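Local coordinates for conserved protein with 2 CBS domains (Pyrobaculum aerophilum, PDB 2RIF) that binds two AMP molecules between its paired CBS domains and probably serves as an adenine-nucleotide-sensing regulatory module, at residues P50-S55 and P72-A77; P14-P19 and N34-A39; I101-V106 and V114-I119. One frame throughout, in Å; residues are numbered along the deposited sequence.

Overall arrangement
Along the chain the order is contact 2, contact 1, contact 3. Contacts 1 and 2, with centres about 12 Å apart, share the first sheet, where strand 38-42 lies between 17-19 and 50-55; a probable hydrogen bond from A39 N to V54 O links them. Contact 3 is the hairpin of the second sheet (82-84, 103-107, 113-118), its centre about 11 Å from that of contact 2 and 15 Å from that of contact 1. The two sheets meet through pairs such as V53 with V105 and L38 with V116, the paired arrangement of a CBS module. Both AMP molecules draw on both sheets: contacts 1 and 3 bind that of chain H, which L38 also touches, contacts 2 and 3 that of chain G.

Contact 1 of 3, residues P50-S55 and P72-A77; sequences PVAVVS and PAMPIA. With CS (cesium ion), chain E; AMP (adenosine monophosphate), chain H.
V54 has CG1 anti to the backbone N (chi1 179°), which swings CG2 round beside that nitrogen and onto CB of A77, 3.4 Å away. CG1 instead lies 4.3 Å from CD1 of I76. M74 starts away from the strand, but the bend at chi2 (63°) brings its thioether back, with CE 3.7 Å from CB of A52. V51 meets the same methyl with CG2, the side chains crossing at about a right angle. No hydrogen bond joins the segments; methyl groups carry the contact, and it is tight where CB of A77 lies 3.2 Å from O of V53. At the short 3-10 turn 74-76, A77 N bonds to M74 O, and A77 O lies 3.4 Å from a cesium ion. At the strand end, S55 OG caps R57 N and meets O3P of the AMP of chain H at a doubtfully short distance. The contact packs the loop leading from helix 56-64 to strand 82-84 on the edge strand 50-55 of the first CBS sheet. A classic bulge at V51 and A52, both facing L41, ties this strand to 38-42; I24 and V27 of helix 24-34 touch I76, A73 and V54, and V53 meets V105 of strand 103-107.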
loop_
_atom_site.group_PDB
_atom_site.type_symbol
_atom_site.label_atom_id
_atom_site.label_comp_id
_atom_site.label_asym_id
_atom_site.label_seq_id
_atom_site.Cartn_x
_atom_site.Cartn_y
_atom_site.Cartn_z
ATOM N N PRO A 50 17.283 -11.800 6.213
ATOM C CA PRO A 50 16.809 -10.619 5.496
ATOM C C PRO A 50 17.702 -9.410 5.763
ATOM O O PRO A 50 17.927 -9.056 6.921
ATOM C CB PRO A 50 15.406 -10.399 6.069
ATOM C CG PRO A 50 15.462 -10.967 7.430
ATOM C CD PRO A 50 16.454 -12.094 7.397
ATOM N N VAL A 51 18.208 -8.794 4.698
ATOM C CA VAL A 51 19.097 -7.635 4.816
ATOM C C VAL A 51 18.406 -6.317 4.459
ATOM O O VAL A 51 18.894 -5.244 4.823
ATOM C CB VAL A 51 20.357 -7.794 3.935
ATOM C CG1 VAL A 51 21.194 -8.967 4.420
ATOM C CG2 VAL A 51 19.981 -7.959 2.466
ATOM N N ALA A 52 17.286 -6.397 3.743
ATOM C CA ALA A 52 16.542 -5.207 3.344
ATOM C C ALA A 52 15.146 -5.554 2.844
ATOM O O ALA A 52 14.800 -6.730 2.705
ATOM C CB ALA A 52 17.302 -4.450 2.266
ATOM N N VAL A 53 14.350 -4.520 2.585
ATOM C CA VAL A 53 13.035 -4.681 1.977
ATOM C C VAL A 53 12.841 -3.627 0.893
ATOM O O VAL A 53 13.357 -2.509 1.001
ATOM C CB VAL A 53 11.891 -4.558 3.007
ATOM C CG1 VAL A 53 11.966 -5.684 4.022
ATOM C CG2 VAL A 53 11.919 -3.194 3.695
ATOM N N VAL A 54 12.110 -4.002 -0.152
ATOM C CA VAL A 54 11.769 -3.085 -1.228
ATOM C C VAL A 54 10.269 -3.149 -1.464
ATOM O O VAL A 54 9.722 -4.225 -1.731
ATOM C CB VAL A 54 12.493 -3.443 -2.541
ATOM C CG1 VAL A 54 12.098 -2.467 -3.650
ATOM C CG2 VAL A 54 13.999 -3.434 -2.340
ATOM N N SER A 55 9.612 -1.998 -1.356
ATOM C CA SER A 55 8.185 -1.893 -1.646
ATOM C C SER A 55 7.959 -1.307 -3.031
ATOM O O SER A 55 8.846 -0.678 -3.609
ATOM C CB SER A 55 7.487 -1.005 -0.611
ATOM O OG SER A 55 6.175 -0.664 -1.031
ATOM N N PRO A 72 20.887 -1.461 -9.393
ATOM C CA PRO A 72 20.642 -2.303 -8.223
ATOM C C PRO A 72 19.479 -1.795 -7.371
ATOM O O PRO A 72 19.216 -0.591 -7.335
ATOM C CB PRO A 72 21.960 -2.218 -7.449
ATOM C CG PRO A 72 22.534 -0.910 -7.831
ATOM C CD PRO A 72 22.132 -0.684 -9.260
ATOM N N ALA A 73 18.794 -2.716 -6.700
ATOM C CA ALA A 73 17.637 -2.382 -5.868
ATOM C C ALA A 73 18.030 -1.966 -4.452
ATOM O O ALA A 73 17.264 -1.281 -3.775
ATOM C CB ALA A 73 16.679 -3.564 -5.811
ATOM N N MET A 74 19.215 -2.378 -4.007
ATOM C CA MET A 74 19.634 -2.153 -2.621
ATOM C C MET A 74 19.616 -0.677 -2.202
ATOM O O MET A 74 19.152 -0.363 -1.108
ATOM C CB MET A 74 21.017 -2.774 -2.357
ATOM C CG MET A 74 21.346 -2.978 -0.882
ATOM S SD MET A 74 20.232 -4.135 -0.047
ATOM C CE MET A 74 20.926 -4.124 1.605
ATOM N N PRO A 75 20.110 0.234 -3.066
ATOM C CA PRO A 75 20.082 1.656 -2.698
ATOM C C PRO A 75 18.681 2.249 -2.488
ATOM O O PRO A 75 18.546 3.218 -1.739
ATOM C CB PRO A 75 20.788 2.338 -3.878
ATOM C CG PRO A 75 21.655 1.282 -4.455
ATOM C CD PRO A 75 20.860 0.022 -4.318
ATOM N N ILE A 76 17.661 1.682 -3.136
ATOM C CA ILE A 76 16.277 2.127 -2.913
ATOM C C ILE A 76 15.549 1.323 -1.822
ATOM O O ILE A 76 14.398 1.625 -1.496
ATOM C CB ILE A 76 15.430 2.152 -4.222
ATOM C CG1 ILE A 76 15.179 0.743 -4.774
ATOM C CG2 ILE A 76 16.110 3.025 -5.270
ATOM C CD1 ILE A 76 14.022 0.679 -5.765
ATOM N N ALA A 77 16.227 0.332 -1.240
ATOM C CA ALA A 77 15.629 -0.535 -0.216
ATOM C C ALA A 77 15.800 0.038 1.191
ATOM O O ALA A 77 16.505 1.030 1.381
ATOM C CB ALA A 77 16.233 -1.936 -0.293
HETATM CS CS CS E . 15.685 4.290 0.955
HETATM P P AMP H . 4.552 0.086 2.168
HETATM O O1P AMP H . 3.604 1.234 2.390
HETATM O O2P AMP H . 4.523 -0.948 3.265
HETATM O O3P AMP H . 4.504 -0.503 0.782
HETATM O "O5'" AMP H . 6.015 0.764 2.250
HETATM C "C5'" AMP H . 6.204 2.184 2.301
HETATM C "C4'" AMP H . 7.647 2.522 2.651
HETATM O "O4'" AMP H . 7.999 1.897 3.888
HETATM C "C3'" AMP H . 8.623 2.007 1.609
HETATM O "O3'" AMP H . 9.672 2.959 1.406
HETATM C "C2'" AMP H . 9.148 0.713 2.191
HETATM O "O2'" AMP H . 10.479 0.419 1.763
HETATM C "C1'" AMP H . 9.051 0.947 3.693
HETATM N N9 AMP H . 8.749 -0.309 4.418
HETATM C C8 AMP H . 7.624 -1.042 4.317
HETATM N N7 AMP H . 7.667 -2.132 5.121
HETATM C C5 AMP H . 8.848 -2.100 5.757
HETATM C C6 AMP H . 9.541 -2.945 6.747
HETATM N N6 AMP H . 8.958 -4.068 7.222
HETATM N N1 AMP H . 10.771 -2.553 7.149
HETATM C C2 AMP H . 11.361 -1.436 6.677
HETATM N N3 AMP H . 10.783 -0.624 5.781
HETATM C C4 AMP H . 9.555 -0.898 5.291
HETATM O O HOH W 1 18.682 2.708 1.302
HETATM O O HOH W 2 12.807 5.143 1.177
#

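Contact 2 of 3, residues P14-P19 and N34-A39; sequences PPVSLP and NRVGLA. With AMP (adenosine monophosphate), chain G.
The beta-alpha-beta unit of strand 17-19, helix 24-34 and strand 38-42 closes here, where V16 and L18 meet the end of the helix and the start of the second parallel strand. V16 and N34 approach from opposite directions. With CG1 of V16 anti to the backbone N (chi1 174°) and CG2 beside it, both methyls bear on the carboxamide, CG1 coming within 3.3 Å of ND2 of N34. That amide nitrogen has its polar partner in E30 O, and its contact with V16 is one of packing. Beyond N34 the helix ends in a Schellman motif with R35 at C-prime, and the chain turns to bring V36 CG2 to 4.2 Å from V16 CG1. Further along, CD1 of L18 packs on CB of A39 at 3.9 Å, and A39 also touches V27 and L31 of the helix. The strands themselves are joined through V40, bonded to the backbones of V16 and L18. The AMP of chain G is bound by backbone atoms of both segments. G37 N donates to its O2P at 2.8 Å, N6 gives weak bonds to V16 O and L38 O, and V16 N points almost straight at adenine N1, 2.8 Å away at 178°.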
loop_
_atom_site.group_PDB
_atom_site.type_symbol
_atom_site.label_atom_id
_atom_site.label_comp_id
_atom_site.label_asym_id
_atom_site.label_seq_id
_atom_site.Cartn_x
_atom_site.Cartn_y
_atom_site.Cartn_z
ATOM N N PRO A 14 4.535 -18.540 1.765
ATOM C CA PRO A 14 5.992 -18.493 1.887
ATOM C C PRO A 14 6.541 -17.121 1.483
ATOM O O PRO A 14 5.998 -16.498 0.568
ATOM C CB PRO A 14 6.477 -19.566 0.902
ATOM C CG PRO A 14 5.296 -20.389 0.582
ATOM C CD PRO A 14 4.101 -19.524 0.756
ATOM N N PRO A 15 7.619 -16.663 2.146
ATOM C CA PRO A 15 8.151 -15.316 1.914
ATOM C C PRO A 15 8.573 -15.053 0.467
ATOM O O PRO A 15 9.306 -15.849 -0.120
ATOM C CB PRO A 15 9.365 -15.249 2.850
ATOM C CG PRO A 15 9.734 -16.659 3.112
ATOM C CD PRO A 15 8.452 -17.424 3.093
ATOM N N VAL A 16 8.093 -13.944 -0.092
ATOM C CA VAL A 16 8.489 -13.494 -1.420
ATOM C C VAL A 16 9.784 -12.710 -1.269
ATOM O O VAL A 16 9.802 -11.655 -0.633
ATOM C CB VAL A 16 7.416 -12.586 -2.052
ATOM C CG1 VAL A 16 7.912 -12.002 -3.370
ATOM C CG2 VAL A 16 6.120 -13.359 -2.254
ATOM N N SER A 17 10.868 -13.225 -1.843
ATOM C CA SER A 17 12.180 -12.615 -1.658
ATOM C C SER A 17 13.093 -12.753 -2.870
ATOM O O SER A 17 12.890 -13.612 -3.727
ATOM C CB SER A 17 12.869 -13.237 -0.442
ATOM O OG SER A 17 13.108 -14.617 -0.647
ATOM N N LEU A 18 14.095 -11.881 -2.927
ATOM C CA LEU A 18 15.150 -11.952 -3.931
ATOM C C LEU A 18 16.493 -11.756 -3.237
ATOM O O LEU A 18 16.536 -11.255 -2.113
ATOM C CB LEU A 18 14.977 -10.866 -4.997
ATOM C CG LEU A 18 13.680 -10.835 -5.811
ATOM C CD1 LEU A 18 12.554 -10.208 -5.004
ATOM C CD2 LEU A 18 13.884 -10.066 -7.111
ATOM N N PRO A 19 17.595 -12.164 -3.889
ATOM C CA PRO A 19 18.911 -11.843 -3.337
ATOM C C PRO A 19 19.172 -10.339 -3.382
ATOM O O PRO A 19 18.647 -9.651 -4.261
ATOM C CB PRO A 19 19.880 -12.588 -4.266
ATOM C CG PRO A 19 19.060 -13.623 -4.947
ATOM C CD PRO A 19 17.692 -13.045 -5.067
ATOM N N ASN A 34 3.917 -12.215 -7.895
ATOM C CA ASN A 34 3.307 -12.704 -6.655
ATOM C C ASN A 34 2.121 -11.865 -6.169
ATOM O O ASN A 34 1.433 -12.259 -5.229
ATOM C CB ASN A 34 4.366 -12.779 -5.553
ATOM C CG ASN A 34 5.430 -13.819 -5.840
ATOM O OD1 ASN A 34 5.154 -15.017 -5.827
ATOM N ND2 ASN A 34 6.654 -13.367 -6.092
ATOM N N ARG A 35 1.888 -10.720 -6.812
ATOM C CA ARG A 35 0.801 -9.800 -6.449
ATOM C C ARG A 35 0.893 -9.337 -4.991
ATOM O O ARG A 35 -0.064 -9.454 -4.219
ATOM C CB ARG A 35 -0.570 -10.416 -6.757
ATOM C CG ARG A 35 -0.795 -10.654 -8.238
ATOM C CD ARG A 35 -2.190 -11.169 -8.531
ATOM N NE ARG A 35 -2.384 -11.394 -9.963
ATOM C CZ ARG A 35 -2.658 -10.444 -10.859
ATOM N NH1 ARG A 35 -2.780 -9.169 -10.496
ATOM N NH2 ARG A 35 -2.810 -10.772 -12.137
ATOM N N VAL A 36 2.061 -8.808 -4.635
ATOM C CA VAL A 36 2.322 -8.303 -3.292
ATOM C C VAL A 36 2.934 -6.903 -3.365
ATOM O O VAL A 36 3.402 -6.469 -4.420
ATOM C CB VAL A 36 3.257 -9.247 -2.505
ATOM C CG1 VAL A 36 2.607 -10.617 -2.340
ATOM C CG2 VAL A 36 4.609 -9.371 -3.196
ATOM N N GLY A 37 2.925 -6.206 -2.234
ATOM C CA GLY A 37 3.397 -4.828 -2.169
ATOM C C GLY A 37 4.844 -4.680 -1.742
ATOM O O GLY A 37 5.442 -3.626 -1.948
ATOM N N LEU A 38 5.406 -5.734 -1.153
ATOM C CA LEU A 38 6.761 -5.695 -0.610
ATOM C C LEU A 38 7.545 -6.941 -1.007
ATOM O O LEU A 38 6.968 -8.011 -1.198
ATOM C CB LEU A 38 6.699 -5.601 0.916
ATOM C CG LEU A 38 7.988 -5.273 1.676
ATOM C CD1 LEU A 38 8.146 -3.764 1.840
ATOM C CD2 LEU A 38 7.989 -5.954 3.036
ATOM N N ALA A 39 8.860 -6.780 -1.146
ATOM C CA ALA A 39 9.770 -7.894 -1.402
ATOM C C ALA A 39 10.948 -7.800 -0.442
ATOM O O ALA A 39 11.529 -6.729 -0.271
ATOM C CB ALA A 39 10.258 -7.861 -2.838
HETATM P P AMP G . 0.100 -7.009 0.008
HETATM O O1P AMP G . -0.468 -6.449 -1.265
HETATM O O2P AMP G . 1.563 -7.364 -0.096
HETATM O O3P AMP G . -0.276 -6.258 1.258
HETATM O "O5'" AMP G . -0.720 -8.386 0.155
HETATM C "C5'" AMP G . -0.174 -9.666 -0.143
HETATM C "C4'" AMP G . -0.534 -10.644 0.969
HETATM O "O4'" AMP G . 0.465 -11.664 1.026
HETATM C "C3'" AMP G . -0.608 -9.998 2.349
HETATM O "O3'" AMP G . -1.940 -10.078 2.869
HETATM C "C2'" AMP G . 0.391 -10.752 3.206
HETATM O "O2'" AMP G . -0.252 -11.659 4.105
HETATM C "C1'" AMP G . 1.229 -11.551 2.226
HETATM N N9 AMP G . 2.522 -10.893 1.906
HETATM C C8 AMP G . 2.764 -9.579 1.729
HETATM N N7 AMP G . 4.076 -9.365 1.437
HETATM C C5 AMP G . 4.686 -10.565 1.420
HETATM C C6 AMP G . 6.053 -11.084 1.183
HETATM N N6 AMP G . 7.072 -10.244 0.897
HETATM N N1 AMP G . 6.245 -12.423 1.271
HETATM C C2 AMP G . 5.241 -13.277 1.559
HETATM N N3 AMP G . 3.983 -12.872 1.783
HETATM C C4 AMP G . 3.652 -11.562 1.729
#

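Contact 3 of 3, residues I101-V106 and V114-I119; sequences IRHVVV and VGVLSI. With AMP (adenosine monophosphate), chain H; AMP (adenosine monophosphate), chain G.
V104 and L117 form the close-packed middle of this antiparallel hairpin: V104 N bonds to L117 O and L117 N to V104 O, each at 2.9 Å. Their side chains lie alongside each other, pointing the same way, with CG2 of V104 3.6 Å from CB of L117. On that face, with V106, they pack against A92 of helix 89-99 and V83 of strand 82-84. Past the strand end, I119 N reaches R102 O from 45° above the carbonyl plane. Looseness is confined to the partly exposed side chain of V114, which comes no closer to that of V106 than 4.4 Å, CB to CG1. The backbone there stays tight: V106 N bonds to G115 O at 2.7 Å, and in a classic bulge V106 O accepts from both V114 N and G115 N.

The other face serves the nucleotides. V116 lies against the adenine of the AMP of chain G, and S118 OG donates to O3P of the same nucleotide. H103, its CG anti to the carbonyl carbon (chi1 -64°), stands with its ring edge between two phosphates: ND1 donates to O2P of the AMP of chain H at 2.8 Å, NE2 to O2P of the AMP of chain G at 3.3 Å. A leucine in its place would probably cost each O2P one of its donors, leaving R102 N and G37 N to hold them, and remove the imidazole bridge between the phosphates. R102 adds NE to O1P of the AMP of chain H at 2.7 Å, while its NH2 forms a salt bridge with E56 of the second subunit. Two N-H donors on one imidazole are consistent with a protonated H103; although the NE2 bond is the longer, this might make binding at one site sensitive to the charge at the other.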
loop_
_atom_site.group_PDB
_atom_site.type_symbol
_atom_site.label_atom_id
_atom_site.label_comp_id
_atom_site.label_asym_id
_atom_site.label_seq_id
_atom_site.Cartn_x
_atom_site.Cartn_y
_atom_site.Cartn_z
ATOM N N ILE A 101 4.215 2.308 8.034
ATOM C CA ILE A 101 4.468 1.261 7.040
ATOM C C ILE A 101 3.286 0.297 7.020
ATOM O O ILE A 101 2.531 0.212 7.990
ATOM C CB ILE A 101 5.794 0.490 7.311
ATOM C CG1 ILE A 101 5.792 -0.165 8.698
ATOM C CG2 ILE A 101 6.993 1.424 7.165
ATOM C CD1 ILE A 101 7.090 -0.864 9.048
ATOM N N ARG A 102 3.124 -0.419 5.910
ATOM C CA ARG A 102 2.015 -1.356 5.751
ATOM C C ARG A 102 2.500 -2.805 5.703
ATOM O O ARG A 102 1.754 -3.703 5.301
ATOM C CB ARG A 102 1.223 -1.011 4.489
ATOM C CG ARG A 102 0.584 0.381 4.530
ATOM C CD ARG A 102 -0.069 0.782 3.207
ATOM N NE ARG A 102 0.907 0.872 2.123
ATOM C CZ ARG A 102 0.646 1.328 0.900
ATOM N NH1 ARG A 102 -0.572 1.744 0.564
ATOM N NH2 ARG A 102 1.622 1.357 0.000
ATOM N N HIS A 103 3.746 -3.030 6.117
ATOM C CA HIS A 103 4.321 -4.375 6.181
ATOM C C HIS A 103 5.263 -4.510 7.370
ATOM O O HIS A 103 5.846 -3.525 7.827
ATOM C CB HIS A 103 5.108 -4.705 4.907
ATOM C CG HIS A 103 4.272 -4.758 3.667
ATOM N ND1 HIS A 103 3.989 -3.639 2.914
ATOM C CD2 HIS A 103 3.675 -5.797 3.038
ATOM C CE1 HIS A 103 3.245 -3.986 1.880
ATOM N NE2 HIS A 103 3.039 -5.290 1.931
ATOM N N VAL A 104 5.403 -5.739 7.861
ATOM C CA VAL A 104 6.406 -6.080 8.869
ATOM C C VAL A 104 6.982 -7.459 8.543
ATOM O O VAL A 104 6.238 -8.395 8.243
ATOM C CB VAL A 104 5.830 -6.080 10.306
ATOM C CG1 VAL A 104 5.444 -4.673 10.728
ATOM C CG2 VAL A 104 4.642 -7.019 10.417
ATOM N N VAL A 105 8.306 -7.569 8.593
ATOM C CA VAL A 105 8.998 -8.810 8.263
ATOM C C VAL A 105 9.023 -9.730 9.478
ATOM O O VAL A 105 9.637 -9.407 10.493
ATOM C CB VAL A 105 10.449 -8.543 7.811
ATOM C CG1 VAL A 105 11.149 -9.853 7.461
ATOM C CG2 VAL A 105 10.475 -7.585 6.628
ATOM N N VAL A 106 8.364 -10.878 9.371
ATOM C CA VAL A 106 8.319 -11.836 10.470
ATOM C C VAL A 106 9.546 -12.746 10.426
ATOM O O VAL A 106 9.773 -13.438 9.432
ATOM C CB VAL A 106 7.040 -12.695 10.427
ATOM C CG1 VAL A 106 6.974 -13.610 11.641
ATOM C CG2 VAL A 106 5.803 -11.804 10.364
ATOM N N VAL A 114 10.984 -15.921 8.253
ATOM C CA VAL A 114 9.862 -16.855 8.358
ATOM C C VAL A 114 8.762 -16.448 7.381
ATOM O O VAL A 114 8.213 -17.289 6.664
ATOM C CB VAL A 114 9.287 -16.890 9.790
ATOM C CG1 VAL A 114 8.081 -17.817 9.861
ATOM C CG2 VAL A 114 10.356 -17.328 10.779
ATOM N N GLY A 115 8.442 -15.158 7.360
ATOM C CA GLY A 115 7.425 -14.634 6.454
ATOM C C GLY A 115 7.278 -13.126 6.532
ATOM O O GLY A 115 8.095 -12.439 7.151
ATOM N N VAL A 116 6.227 -12.616 5.894
ATOM C CA VAL A 116 5.934 -11.188 5.891
ATOM C C VAL A 116 4.455 -10.961 6.173
ATOM O O VAL A 116 3.594 -11.591 5.563
ATOM C CB VAL A 116 6.292 -10.547 4.539
ATOM C CG1 VAL A 116 5.746 -9.120 4.448
ATOM C CG2 VAL A 116 7.799 -10.570 4.321
ATOM N N LEU A 117 4.175 -10.053 7.101
ATOM C CA LEU A 117 2.813 -9.709 7.475
ATOM C C LEU A 117 2.485 -8.343 6.880
ATOM O O LEU A 117 3.370 -7.498 6.731
ATOM C CB LEU A 117 2.690 -9.678 9.000
ATOM C CG LEU A 117 1.360 -10.097 9.619
ATOM C CD1 LEU A 117 1.012 -11.533 9.246
ATOM C CD2 LEU A 117 1.432 -9.936 11.129
ATOM N N SER A 118 1.214 -8.138 6.549
ATOM C CA SER A 118 0.753 -6.909 5.905
ATOM C C SER A 118 -0.410 -6.289 6.670
ATOM O O SER A 118 -1.126 -6.977 7.395
ATOM C CB SER A 118 0.321 -7.215 4.466
ATOM O OG SER A 118 -0.462 -6.171 3.912
ATOM N N ILE A 119 -0.598 -4.982 6.490
ATOM C CA ILE A 119 -1.745 -4.272 7.064
ATOM C C ILE A 119 -3.069 -4.880 6.571
ATOM O O ILE A 119 -4.100 -4.769 7.230
ATOM C CB ILE A 119 -1.693 -2.760 6.720
ATOM C CG1 ILE A 119 -2.664 -1.966 7.596
ATOM C CG2 ILE A 119 -1.993 -2.529 5.242
ATOM C CD1 ILE A 119 -2.485 -0.470 7.484
HETATM P P AMP H . 4.552 0.086 2.168
HETATM O O1P AMP H . 3.604 1.234 2.390
HETATM O O2P AMP H . 4.523 -0.948 3.265
HETATM O O3P AMP H . 4.504 -0.503 0.782
HETATM O "O5'" AMP H . 6.015 0.764 2.250
HETATM C "C5'" AMP H . 6.204 2.184 2.301
HETATM C "C4'" AMP H . 7.647 2.522 2.651
HETATM O "O4'" AMP H . 7.999 1.897 3.888
HETATM C "C3'" AMP H . 8.623 2.007 1.609
HETATM O "O3'" AMP H . 9.672 2.959 1.406
HETATM C "C2'" AMP H . 9.148 0.713 2.191
HETATM O "O2'" AMP H . 10.479 0.419 1.763
HETATM C "C1'" AMP H . 9.051 0.947 3.693
HETATM N N9 AMP H . 8.749 -0.309 4.418
HETATM C C8 AMP H . 7.624 -1.042 4.317
HETATM N N7 AMP H . 7.667 -2.132 5.121
HETATM C C5 AMP H . 8.848 -2.100 5.757
HETATM C C6 AMP H . 9.541 -2.945 6.747
HETATM N N6 AMP H . 8.958 -4.068 7.222
HETATM N N1 AMP H . 10.771 -2.553 7.149
HETATM C C2 AMP H . 11.361 -1.436 6.677
HETATM N N3 AMP H . 10.783 -0.624 5.781
HETATM C C4 AMP H . 9.555 -0.898 5.291
HETATM P P AMP G . 0.100 -7.009 0.008
HETATM O O1P AMP G . -0.468 -6.449 -1.265
HETATM O O2P AMP G . 1.563 -7.364 -0.096
HETATM O O3P AMP G . -0.276 -6.258 1.258
HETATM O "O5'" AMP G . -0.720 -8.386 0.155
HETATM C "C5'" AMP G . -0.174 -9.666 -0.143
HETATM C "C4'" AMP G . -0.534 -10.644 0.969
HETATM O "O4'" AMP G . 0.465 -11.664 1.026
HETATM C "C3'" AMP G . -0.608 -9.998 2.349
HETATM O "O3'" AMP G . -1.940 -10.078 2.869
HETATM C "C2'" AMP G . 0.391 -10.752 3.206
HETATM O "O2'" AMP G . -0.252 -11.659 4.105
HETATM C "C1'" AMP G . 1.229 -11.551 2.226
HETATM N N9 AMP G . 2.522 -10.893 1.906
HETATM C C8 AMP G . 2.764 -9.579 1.729
HETATM N N7 AMP G . 4.076 -9.365 1.437
HETATM C C5 AMP G . 4.686 -10.565 1.420
HETATM C C6 AMP G . 6.053 -11.084 1.183
HETATM N N6 AMP G . 7.072 -10.244 0.897
HETATM N N1 AMP G . 6.245 -12.423 1.271
HETATM C C2 AMP G . 5.241 -13.277 1.559
HETATM N N3 AMP G . 3.983 -12.872 1.783
HETATM C C4 AMP G . 3.652 -11.562 1.729
#